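Local coordinates for uncharacterized protein (Eubacterium rectale, PDB 5COZ) that is of unknown function but carries a domain resembling the regulatory protein YycH and is probably exported as a lipoprotein, at residues Ser226-Asn231 and Ala342-Tyr347; Ser299-Glu304 and Trp321-Tyr326; Gly142-Pro147 and Asn239-Leu244. All coordinates share one frame; numbering follows the deposited sequence.

Contact 1 of 3, residues Ser226-Asn231 and Ala342-Tyr347; sequences SRCPEN and ALYDVY
The loop between strand 223-224 and helix 232-235 packs on strand 338-348 of the mixed sheet, where C228, P229 and N231 gather round the ring of Y344, an example of one aromatic side chain receiving three residues of a loop. With the CG of Y344 held between the backbone N and the carbonyl carbon (chi1 70°), Y344 and P229 approach from opposite directions, and the proline lays CD over one ring face, 3.8 Å from the centroid of the Y344 ring and displaced toward the rim, a CH-pi contact. C228 comes in obliquely, its SG 4.6 Å from that centroid in a sulfur-aromatic contact. The same sulfur touches CG2 of V346 at 3.8 Å, and this methyl lies in the plane of the tyrosine ring, at its edge. Just upstream an ST turn shapes the approach, S226 OG accepting from C228 N at 3.1 Å, while R227 between them carries its guanidinium group to E300, E304 and E188. N231 is the N-cap residue of helix 232-235. Its amide plane stands 78° from the tyrosine ring, and ND2 gives only a weak hydrogen bond to Y344 OH, at 3.4 Å. The hydroxyl has a closer partner in a water that lies in the ring plane, 2.6 Å from Y344 OH; this water donates to E230 O, 2.7 Å away.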
loop_
_atom_site.group_PDB
_atom_site.type_symbol
_atom_site.label_atom_id
_atom_site.label_comp_id
_atom_site.label_asym_id
_atom_site.label_seq_id
_atom_site.Cartn_x
_atom_site.Cartn_y
_atom_site.Cartn_z
ATOM N N SER A 226 2.672 7.659 0.170
ATOM C CA SER A 226 2.903 7.003 -1.099
ATOM C C SER A 226 2.858 5.470 -1.042
ATOM O O SER A 226 3.475 4.843 -0.159
ATOM C CB SER A 226 4.251 7.469 -1.637
ATOM O OG SER A 226 4.679 6.696 -2.742
ATOM N N ARG A 227 2.139 4.897 -2.015
ATOM C CA ARG A 227 2.021 3.457 -2.240
ATOM C C ARG A 227 2.963 3.009 -3.358
ATOM O O ARG A 227 2.862 1.887 -3.831
ATOM C CB ARG A 227 0.577 3.092 -2.564
ATOM C CG ARG A 227 -0.327 3.281 -1.339
ATOM C CD ARG A 227 -1.755 3.573 -1.745
ATOM N NE ARG A 227 -2.427 2.494 -2.470
ATOM C CZ ARG A 227 -2.920 2.603 -3.711
ATOM N NH1 ARG A 227 -2.650 3.671 -4.448
ATOM N NH2 ARG A 227 -3.658 1.626 -4.229
ATOM N N CYS A 228 3.906 3.876 -3.749
ATOM C CA CYS A 228 4.887 3.553 -4.750
ATOM C C CYS A 228 5.880 2.518 -4.230
ATOM O O CYS A 228 6.301 2.574 -3.074
ATOM C CB CYS A 228 5.646 4.811 -5.174
ATOM S SG CYS A 228 4.671 5.941 -6.169
ATOM N N PRO A 229 6.415 1.713 -5.140
ATOM C CA PRO A 229 7.573 0.867 -4.793
ATOM C C PRO A 229 8.788 1.704 -4.365
ATOM O O PRO A 229 8.877 2.908 -4.649
ATOM C CB PRO A 229 7.917 0.206 -6.141
ATOM C CG PRO A 229 6.595 0.151 -6.868
ATOM C CD PRO A 229 5.963 1.494 -6.527
ATOM N N GLU A 230 9.765 1.023 -3.738
ATOM C CA GLU A 230 11.028 1.660 -3.369
ATOM C C GLU A 230 11.644 2.347 -4.596
ATOM O O GLU A 230 11.784 1.728 -5.669
ATOM C CB GLU A 230 11.993 0.603 -2.812
ATOM C CG GLU A 230 13.321 1.198 -2.373
ATOM C CD GLU A 230 14.322 0.178 -1.855
ATOM O OE1 GLU A 230 13.891 -0.888 -1.367
ATOM O OE2 GLU A 230 15.537 0.470 -1.889
ATOM N N ASN A 231 12.076 3.594 -4.424
ATOM C CA ASN A 231 12.729 4.364 -5.477
ATOM C C ASN A 231 13.614 5.374 -4.771
ATOM O O ASN A 231 13.276 6.550 -4.600
ATOM C CB ASN A 231 11.710 5.043 -6.406
ATOM C CG ASN A 231 12.351 5.752 -7.585
ATOM O OD1 ASN A 231 13.570 5.956 -7.644
ATOM N ND2 ASN A 231 11.526 6.291 -8.472
ATOM N N ALA A 342 4.098 -4.719 -13.907
ATOM C CA ALA A 342 3.453 -3.655 -13.127
ATOM C C ALA A 342 4.442 -2.490 -12.973
ATOM O O ALA A 342 5.499 -2.652 -12.355
ATOM C CB ALA A 342 3.047 -4.206 -11.771
ATOM N N LEU A 343 4.092 -1.319 -13.561
ATOM C CA LEU A 343 4.971 -0.167 -13.606
ATOM C C LEU A 343 4.231 1.066 -13.087
ATOM O O LEU A 343 3.037 0.994 -12.760
ATOM C CB LEU A 343 5.426 0.030 -15.050
ATOM C CG LEU A 343 6.224 -1.147 -15.657
ATOM C CD1 LEU A 343 6.373 -0.978 -17.156
ATOM C CD2 LEU A 343 7.611 -1.271 -15.011
ATOM N N TYR A 344 4.948 2.194 -12.966
ATOM C CA TYR A 344 4.281 3.391 -12.477
ATOM C C TYR A 344 5.064 4.621 -12.906
ATOM O O TYR A 344 6.267 4.552 -13.196
ATOM C CB TYR A 344 4.114 3.338 -10.931
ATOM C CG TYR A 344 5.429 3.475 -10.204
ATOM C CD1 TYR A 344 6.316 2.405 -10.110
ATOM C CD2 TYR A 344 5.783 4.665 -9.587
ATOM C CE1 TYR A 344 7.569 2.553 -9.506
ATOM C CE2 TYR A 344 7.004 4.808 -8.936
ATOM C CZ TYR A 344 7.896 3.758 -8.909
ATOM O OH TYR A 344 9.096 3.958 -8.281
ATOM N N ASP A 345 4.354 5.763 -12.901
ATOM C CA ASP A 345 4.915 7.076 -13.148
ATOM C C ASP A 345 4.450 7.999 -12.033
ATOM O O ASP A 345 3.392 7.773 -11.435
ATOM C CB ASP A 345 4.511 7.596 -14.526
ATOM C CG ASP A 345 5.382 7.020 -15.642
ATOM O OD1 ASP A 345 6.636 7.127 -15.542
ATOM O OD2 ASP A 345 4.816 6.475 -16.624
ATOM N N VAL A 346 5.243 9.029 -11.732
ATOM C CA VAL A 346 4.941 9.945 -10.637
ATOM C C VAL A 346 5.073 11.371 -11.114
ATOM O O VAL A 346 6.062 11.703 -11.766
ATOM C CB VAL A 346 5.864 9.715 -9.408
ATOM C CG1 VAL A 346 5.413 10.575 -8.224
ATOM C CG2 VAL A 346 5.893 8.253 -8.980
ATOM N N TYR A 347 4.098 12.201 -10.767
ATOM C CA TYR A 347 4.083 13.616 -11.111
ATOM C C TYR A 347 3.998 14.469 -9.876
ATOM O O TYR A 347 3.205 14.168 -8.990
ATOM C CB TYR A 347 2.850 13.917 -11.989
ATOM C CG TYR A 347 2.928 13.284 -13.351
ATOM C CD1 TYR A 347 2.578 11.946 -13.546
ATOM C CD2 TYR A 347 3.285 14.036 -14.467
ATOM C CE1 TYR A 347 2.690 11.354 -14.804
ATOM C CE2 TYR A 347 3.382 13.460 -15.725
ATOM C CZ TYR A 347 3.088 12.122 -15.889
ATOM O OH TYR A 347 3.192 11.618 -17.154
HETATM O O HOH W 1 10.903 2.085 -8.203
#

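Contact 2 of 3, residues Ser299-Glu304 and Trp321-Tyr326; sequences SEISLE and WVVYYY
E300 with Y324 and S302 with V322 form the hydrogen-bonded antiparallel pairs of a beta hairpin, the two short strand axes lying 4.7 Å apart with their directions 158° from each other. The ladder is interrupted by a classic beta bulge, in which S299 and E300 both face Y324: S299 N at 2.9 Å and E300 N at 3.2 Å donate to Y324 O from the same face of its carbonyl plane. Beyond the bulge the donors return to the carbonyl plane, as where V322 N reaches S302 O. On the side of the sheet bearing W321, L303 CB sits over one face of the indole, 4.0 Å from the centroid of the W321 six-membered ring, while CG2 of I301 touches it obliquely. The other side carries most of the polar groups, although V322 CG1 covers one face of the Y324 ring. E300 lies alongside Y324, pointing the same way, and sends its carboxylate on to N50 and R227. E304 comes from the opposite direction, its chain extended beyond CG, and OE2 meets the tyrosine ring at its edge. Y324 OH donates to the syn lone pair of E304 OE2 at 2.8 Å; S302 OG donates to the anti lone pair of E304 OE2 at 2.7 Å. Two hydroxyl donors and a salt bridge to R227 thus converge on one buried oxygen, an arrangement likely to hold the E304 carboxylate rigid and ionised.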
loop_
_atom_site.group_PDB
_atom_site.type_symbol
_atom_site.label_atom_id
_atom_site.label_comp_id
_atom_site.label_asym_id
_atom_site.label_seq_id
_atom_site.Cartn_x
_atom_site.Cartn_y
_atom_site.Cartn_z
ATOM N N SER A 299 -3.984 1.321 -14.976
ATOM C CA SER A 299 -4.845 0.673 -13.993
ATOM C C SER A 299 -5.279 1.563 -12.820
ATOM O O SER A 299 -6.265 1.234 -12.153
ATOM C CB SER A 299 -4.139 -0.565 -13.442
ATOM O OG SER A 299 -3.080 -0.198 -12.563
ATOM N N GLU A 300 -4.509 2.622 -12.496
ATOM C CA GLU A 300 -4.894 3.457 -11.368
ATOM C C GLU A 300 -4.251 4.835 -11.477
ATOM O O GLU A 300 -3.081 4.949 -11.872
ATOM C CB GLU A 300 -4.458 2.777 -10.056
ATOM C CG GLU A 300 -4.793 3.576 -8.819
ATOM C CD GLU A 300 -4.402 2.970 -7.490
ATOM O OE1 GLU A 300 -4.120 1.754 -7.416
ATOM O OE2 GLU A 300 -4.440 3.728 -6.504
ATOM N N ILE A 301 -5.014 5.876 -11.094
ATOM C CA ILE A 301 -4.489 7.226 -10.955
ATOM C C ILE A 301 -4.798 7.603 -9.509
ATOM O O ILE A 301 -5.964 7.526 -9.096
ATOM C CB ILE A 301 -5.069 8.220 -11.968
ATOM C CG1 ILE A 301 -4.827 7.738 -13.397
ATOM C CG2 ILE A 301 -4.489 9.645 -11.719
ATOM C CD1 ILE A 301 -5.655 8.603 -14.458
ATOM N N SER A 302 -3.783 8.002 -8.746
ATOM C CA SER A 302 -3.935 8.175 -7.309
ATOM C C SER A 302 -3.224 9.405 -6.804
ATOM O O SER A 302 -2.067 9.636 -7.148
ATOM C CB SER A 302 -3.347 6.931 -6.621
ATOM O OG SER A 302 -3.403 7.003 -5.202
ATOM N N LEU A 303 -3.896 10.172 -5.934
ATOM C CA LEU A 303 -3.329 11.333 -5.252
ATOM C C LEU A 303 -2.687 10.836 -3.967
ATOM O O LEU A 303 -3.383 10.226 -3.145
ATOM C CB LEU A 303 -4.426 12.377 -4.960
ATOM C CG LEU A 303 -4.016 13.546 -4.091
ATOM C CD1 LEU A 303 -2.884 14.370 -4.774
ATOM C CD2 LEU A 303 -5.266 14.430 -3.812
ATOM N N GLU A 304 -1.384 11.062 -3.809
ATOM C CA GLU A 304 -0.679 10.530 -2.647
ATOM C C GLU A 304 0.285 11.552 -2.100
ATOM O O GLU A 304 0.616 12.521 -2.770
ATOM C CB GLU A 304 0.085 9.232 -3.008
ATOM C CG GLU A 304 -0.838 8.209 -3.671
ATOM C CD GLU A 304 -0.224 6.872 -4.020
ATOM O OE1 GLU A 304 1.002 6.713 -3.824
ATOM O OE2 GLU A 304 -0.943 6.015 -4.591
ATOM N N TRP A 321 0.721 12.963 -8.030
ATOM C CA TRP A 321 -0.205 12.111 -8.761
ATOM C C TRP A 321 0.581 10.912 -9.263
ATOM O O TRP A 321 1.606 11.103 -9.935
ATOM C CB TRP A 321 -0.830 12.859 -9.943
ATOM C CG TRP A 321 -1.911 13.822 -9.579
ATOM C CD1 TRP A 321 -1.856 15.183 -9.662
ATOM C CD2 TRP A 321 -3.255 13.493 -9.203
ATOM N NE1 TRP A 321 -3.081 15.730 -9.328
ATOM C CE2 TRP A 321 -3.964 14.713 -9.070
ATOM C CE3 TRP A 321 -3.929 12.284 -8.956
ATOM C CZ2 TRP A 321 -5.319 14.763 -8.712
ATOM C CZ3 TRP A 321 -5.283 12.330 -8.614
ATOM C CH2 TRP A 321 -5.959 13.557 -8.487
ATOM N N VAL A 322 0.152 9.698 -8.889
ATOM C CA VAL A 322 0.825 8.473 -9.307
ATOM C C VAL A 322 -0.050 7.797 -10.337
ATOM O O VAL A 322 -1.258 7.660 -10.117
ATOM C CB VAL A 322 1.099 7.512 -8.121
ATOM C CG1 VAL A 322 1.961 6.340 -8.604
ATOM C CG2 VAL A 322 1.812 8.250 -6.984
ATOM N N VAL A 323 0.543 7.356 -11.454
ATOM C CA VAL A 323 -0.162 6.569 -12.455
ATOM C C VAL A 323 0.441 5.179 -12.446
ATOM O O VAL A 323 1.620 5.004 -12.724
ATOM C CB VAL A 323 -0.102 7.190 -13.877
ATOM C CG1 VAL A 323 -0.872 6.325 -14.889
ATOM C CG2 VAL A 323 -0.660 8.608 -13.857
ATOM N N TYR A 324 -0.394 4.180 -12.127
ATOM C CA TYR A 324 0.021 2.786 -12.123
ATOM C C TYR A 324 -0.461 2.179 -13.414
ATOM O O TYR A 324 -1.622 2.411 -13.802
ATOM C CB TYR A 324 -0.591 2.044 -10.920
ATOM C CG TYR A 324 -0.200 2.644 -9.585
ATOM C CD1 TYR A 324 -0.997 3.615 -8.976
ATOM C CD2 TYR A 324 0.894 2.156 -8.872
ATOM C CE1 TYR A 324 -0.688 4.119 -7.708
ATOM C CE2 TYR A 324 1.216 2.661 -7.610
ATOM C CZ TYR A 324 0.402 3.610 -7.018
ATOM O OH TYR A 324 0.725 4.129 -5.787
ATOM N N TYR A 325 0.432 1.435 -14.108
ATOM C CA TYR A 325 0.036 0.834 -15.362
ATOM C C TYR A 325 0.745 -0.476 -15.571
ATOM O O TYR A 325 1.760 -0.735 -14.941
ATOM C CB TYR A 325 0.311 1.816 -16.539
ATOM C CG TYR A 325 1.783 2.055 -16.817
ATOM C CD1 TYR A 325 2.493 3.041 -16.137
ATOM C CD2 TYR A 325 2.452 1.335 -17.809
ATOM C CE1 TYR A 325 3.843 3.282 -16.415
ATOM C CE2 TYR A 325 3.797 1.560 -18.087
ATOM C CZ TYR A 325 4.491 2.527 -17.379
ATOM O OH TYR A 325 5.826 2.756 -17.683
ATOM N N TYR A 326 0.240 -1.277 -16.512
ATOM C CA TYR A 326 0.878 -2.521 -16.909
ATOM C C TYR A 326 1.449 -2.396 -18.300
ATOM O O TYR A 326 0.852 -1.730 -19.140
ATOM C CB TYR A 326 -0.153 -3.676 -16.948
ATOM C CG TYR A 326 -0.766 -3.997 -15.622
ATOM C CD1 TYR A 326 -0.032 -4.652 -14.634
ATOM C CD2 TYR A 326 -2.109 -3.714 -15.368
ATOM C CE1 TYR A 326 -0.604 -4.981 -13.410
ATOM C CE2 TYR A 326 -2.694 -4.030 -14.136
ATOM C CZ TYR A 326 -1.938 -4.676 -13.167
ATOM O OH TYR A 326 -2.485 -4.990 -11.937
#

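Contact 3 of 3, residues Gly142-Pro147 and Asn239-Leu244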
loop_
_atom_site.group_PDB
_atom_site.type_symbol
_atom_site.label_atom_id
_atom_site.label_comp_id
_atom_site.label_asym_id
_atom_site.label_seq_id
_atom_site.Cartn_x
_atom_site.Cartn_y
_atom_site.Cartn_z
ATOM N N GLY A 142 1.269 -12.158 -2.376
ATOM C CA GLY A 142 2.418 -11.301 -2.107
ATOM C C GLY A 142 1.921 -9.877 -1.994
ATOM O O GLY A 142 0.928 -9.509 -2.629
ATOM N N THR A 143 2.573 -9.076 -1.158
ATOM C CA THR A 143 2.113 -7.733 -0.888
ATOM C C THR A 143 2.727 -6.663 -1.792
ATOM O O THR A 143 2.308 -5.515 -1.656
ATOM C CB THR A 143 2.414 -7.354 0.576
ATOM O OG1 THR A 143 3.832 -7.369 0.764
ATOM C CG2 THR A 143 1.736 -8.307 1.590
ATOM N N TYR A 144 3.762 -6.979 -2.600
ATOM C CA TYR A 144 4.457 -5.950 -3.373
ATOM C C TYR A 144 3.817 -5.690 -4.711
ATOM O O TYR A 144 3.496 -6.614 -5.460
ATOM C CB TYR A 144 5.924 -6.341 -3.615
ATOM C CG TYR A 144 6.745 -6.387 -2.350
ATOM C CD1 TYR A 144 6.766 -7.525 -1.548
ATOM C CD2 TYR A 144 7.524 -5.305 -1.965
ATOM C CE1 TYR A 144 7.486 -7.552 -0.353
ATOM C CE2 TYR A 144 8.259 -5.325 -0.782
ATOM C CZ TYR A 144 8.247 -6.454 0.015
ATOM O OH TYR A 144 8.992 -6.464 1.176
ATOM N N TYR A 145 3.717 -4.395 -5.051
ATOM C CA TYR A 145 3.210 -4.011 -6.370
ATOM C C TYR A 145 4.182 -4.503 -7.462
ATOM O O TYR A 145 3.752 -5.045 -8.481
ATOM C CB TYR A 145 3.076 -2.485 -6.438
ATOM C CG TYR A 145 2.649 -1.995 -7.799
ATOM C CD1 TYR A 145 1.325 -2.129 -8.225
ATOM C CD2 TYR A 145 3.560 -1.394 -8.661
ATOM C CE1 TYR A 145 0.925 -1.712 -9.490
ATOM C CE2 TYR A 145 3.168 -0.948 -9.925
ATOM C CZ TYR A 145 1.850 -1.119 -10.332
ATOM O OH TYR A 145 1.446 -0.730 -11.576
ATOM N N SER A 146 5.497 -4.292 -7.248
ATOM C CA SER A 146 6.506 -4.740 -8.203
ATOM C C SER A 146 6.841 -6.200 -8.006
ATOM O O SER A 146 6.974 -6.654 -6.862
ATOM C CB SER A 146 7.795 -3.942 -8.036
ATOM O OG SER A 146 7.602 -2.571 -8.308
ATOM N N PRO A 147 7.111 -6.939 -9.083
ATOM C CA PRO A 147 7.076 -6.562 -10.514
ATOM C C PRO A 147 5.794 -6.918 -11.269
ATOM O O PRO A 147 5.664 -6.520 -12.424
ATOM C CB PRO A 147 8.239 -7.389 -11.087
ATOM C CG PRO A 147 8.201 -8.684 -10.273
ATOM C CD PRO A 147 7.577 -8.339 -8.920
ATOM N N ASN A 239 12.432 3.949 0.651
ATOM C CA ASN A 239 10.997 4.076 0.911
ATOM C C ASN A 239 10.317 2.742 0.621
ATOM O O ASN A 239 10.896 1.840 -0.008
ATOM C CB ASN A 239 10.384 5.197 0.058
ATOM C CG ASN A 239 10.526 4.935 -1.422
ATOM O OD1 ASN A 239 11.648 4.962 -1.970
ATOM N ND2 ASN A 239 9.432 4.576 -2.077
ATOM N N GLN A 240 9.121 2.588 1.151
ATOM C CA GLN A 240 8.362 1.376 0.891
ATOM C C GLN A 240 6.912 1.716 0.745
ATOM O O GLN A 240 6.479 2.814 1.114
ATOM C CB GLN A 240 8.562 0.331 1.988
ATOM C CG GLN A 240 7.996 0.749 3.298
ATOM C CD GLN A 240 8.579 -0.095 4.401
ATOM O OE1 GLN A 240 9.690 0.163 4.884
ATOM N NE2 GLN A 240 7.819 -1.094 4.844
ATOM N N GLU A 241 6.149 0.738 0.235
ATOM C CA GLU A 241 4.733 0.948 0.012
ATOM C C GLU A 241 3.996 1.156 1.320
ATOM O O GLU A 241 4.130 0.370 2.277
ATOM C CB GLU A 241 4.130 -0.235 -0.730
ATOM C CG GLU A 241 4.724 -0.425 -2.125
ATOM C CD GLU A 241 4.487 -1.820 -2.680
ATOM O OE1 GLU A 241 3.375 -2.077 -3.186
ATOM O OE2 GLU A 241 5.366 -2.684 -2.488
ATOM N N ASN A 242 3.248 2.254 1.380
ATOM C CA ASN A 242 2.489 2.588 2.573
ATOM C C ASN A 242 1.208 1.761 2.667
ATOM O O ASN A 242 0.160 2.196 2.166
ATOM C CB ASN A 242 2.140 4.067 2.570
ATOM C CG ASN A 242 1.281 4.461 3.718
ATOM O OD1 ASN A 242 1.586 4.142 4.870
ATOM N ND2 ASN A 242 0.203 5.178 3.430
ATOM N N HIS A 243 1.279 0.606 3.307
ATOM C CA HIS A 243 0.072 -0.155 3.590
ATOM C C HIS A 243 0.203 -0.784 4.957
ATOM O O HIS A 243 1.229 -1.379 5.298
ATOM C CB HIS A 243 -0.318 -1.227 2.503
ATOM C CG HIS A 243 0.818 -2.047 1.967
ATOM N ND1 HIS A 243 1.058 -2.131 0.601
ATOM C CD2 HIS A 243 1.715 -2.836 2.604
ATOM C CE1 HIS A 243 2.082 -2.952 0.457
ATOM N NE2 HIS A 243 2.505 -3.416 1.623
ATOM N N LEU A 244 -0.851 -0.593 5.735
ATOM C CA LEU A 244 -1.044 -1.254 7.033
ATOM C C LEU A 244 -1.801 -2.552 6.675
ATOM O O LEU A 244 -2.929 -2.497 6.130
ATOM C CB LEU A 244 -1.866 -0.332 7.960
ATOM C CG LEU A 244 -2.418 -0.973 9.251
ATOM C CD1 LEU A 244 -1.312 -1.412 10.194
ATOM C CD2 LEU A 244 -3.395 0.027 9.999
HETATM O O HOH W 2 1.167 -3.638 -3.105
HETATM O O HOH W 3 4.754 -4.806 0.479
HETATM O O HOH W 4 6.718 -2.974 -4.982
#
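E241 reaches across to the backbone of Y145, showing how a single carboxylate can join two irregular loops. Its CB already points toward the opposite loop, and CG, anti to the carbonyl carbon (chi1 -63°), begins an extended chain that delivers CD next to the peptide N-H of Y145. OE1 takes the main hydrogen bond, 3.0 Å from Y145 N; the donor comes in on the syn side but 28° out of the carboxylate plane, and the same oxygen rests 3.3 Å from Y145 CB. OE2 receives a weak second bond from that N-H and lies 3.4 Å from Y144 CD2, reaching the phenol ring obliquely. Each carboxylate oxygen also has a water. One molecule, 2.7 Å from E241 OE1, also lies close to T143 O, though its protons cannot serve every acceptor around it; another donates to E241 OE2 at 2.9 Å and accepts from S146 N. With an alanine at this position, the Y145 N-H would probably be left without its carboxylate acceptor and the waters beside it would be less firmly held. H243 adds a second touch: its CE1 approaches T143 O at 3.3 Å, and a water in its ring plane, 2.9 Å from H243 NE2, links the imidazole to T143 OG1. An inverse gamma turn centred on N242 separates the two side chains that do this work. Segment 142-147 belongs to the loop between helices 130-137 and 165-178, whereas 239-244 leads from helix 232-235 into strand 244-249; H243 leans on F215 of strand 211-220, and Y145 OH binds L343 O on strand 338-348.

In the fold
From the N terminus, 142-147 opens contact 3; before it closes at 239-244, 226-231 has opened contact 1, so these two cross. Contact 2 begins only after contact 3 is complete and closes the long hairpin of strands 295-311 and 314-330. The chain then enters strand 338-348, which closes contact 1 around that hairpin and sets a loop that follows a strand of the antiparallel sheet on the mixed sheet. Strands 314-330 and 338-348 are neighbours in the mixed sheet, and the centres of contacts 1 and 2 lie about 8 Å apart. Contact 3 joins two loops, and 142-147 also bonds to strand 338-348, P147 with A342 and Y145 with L343.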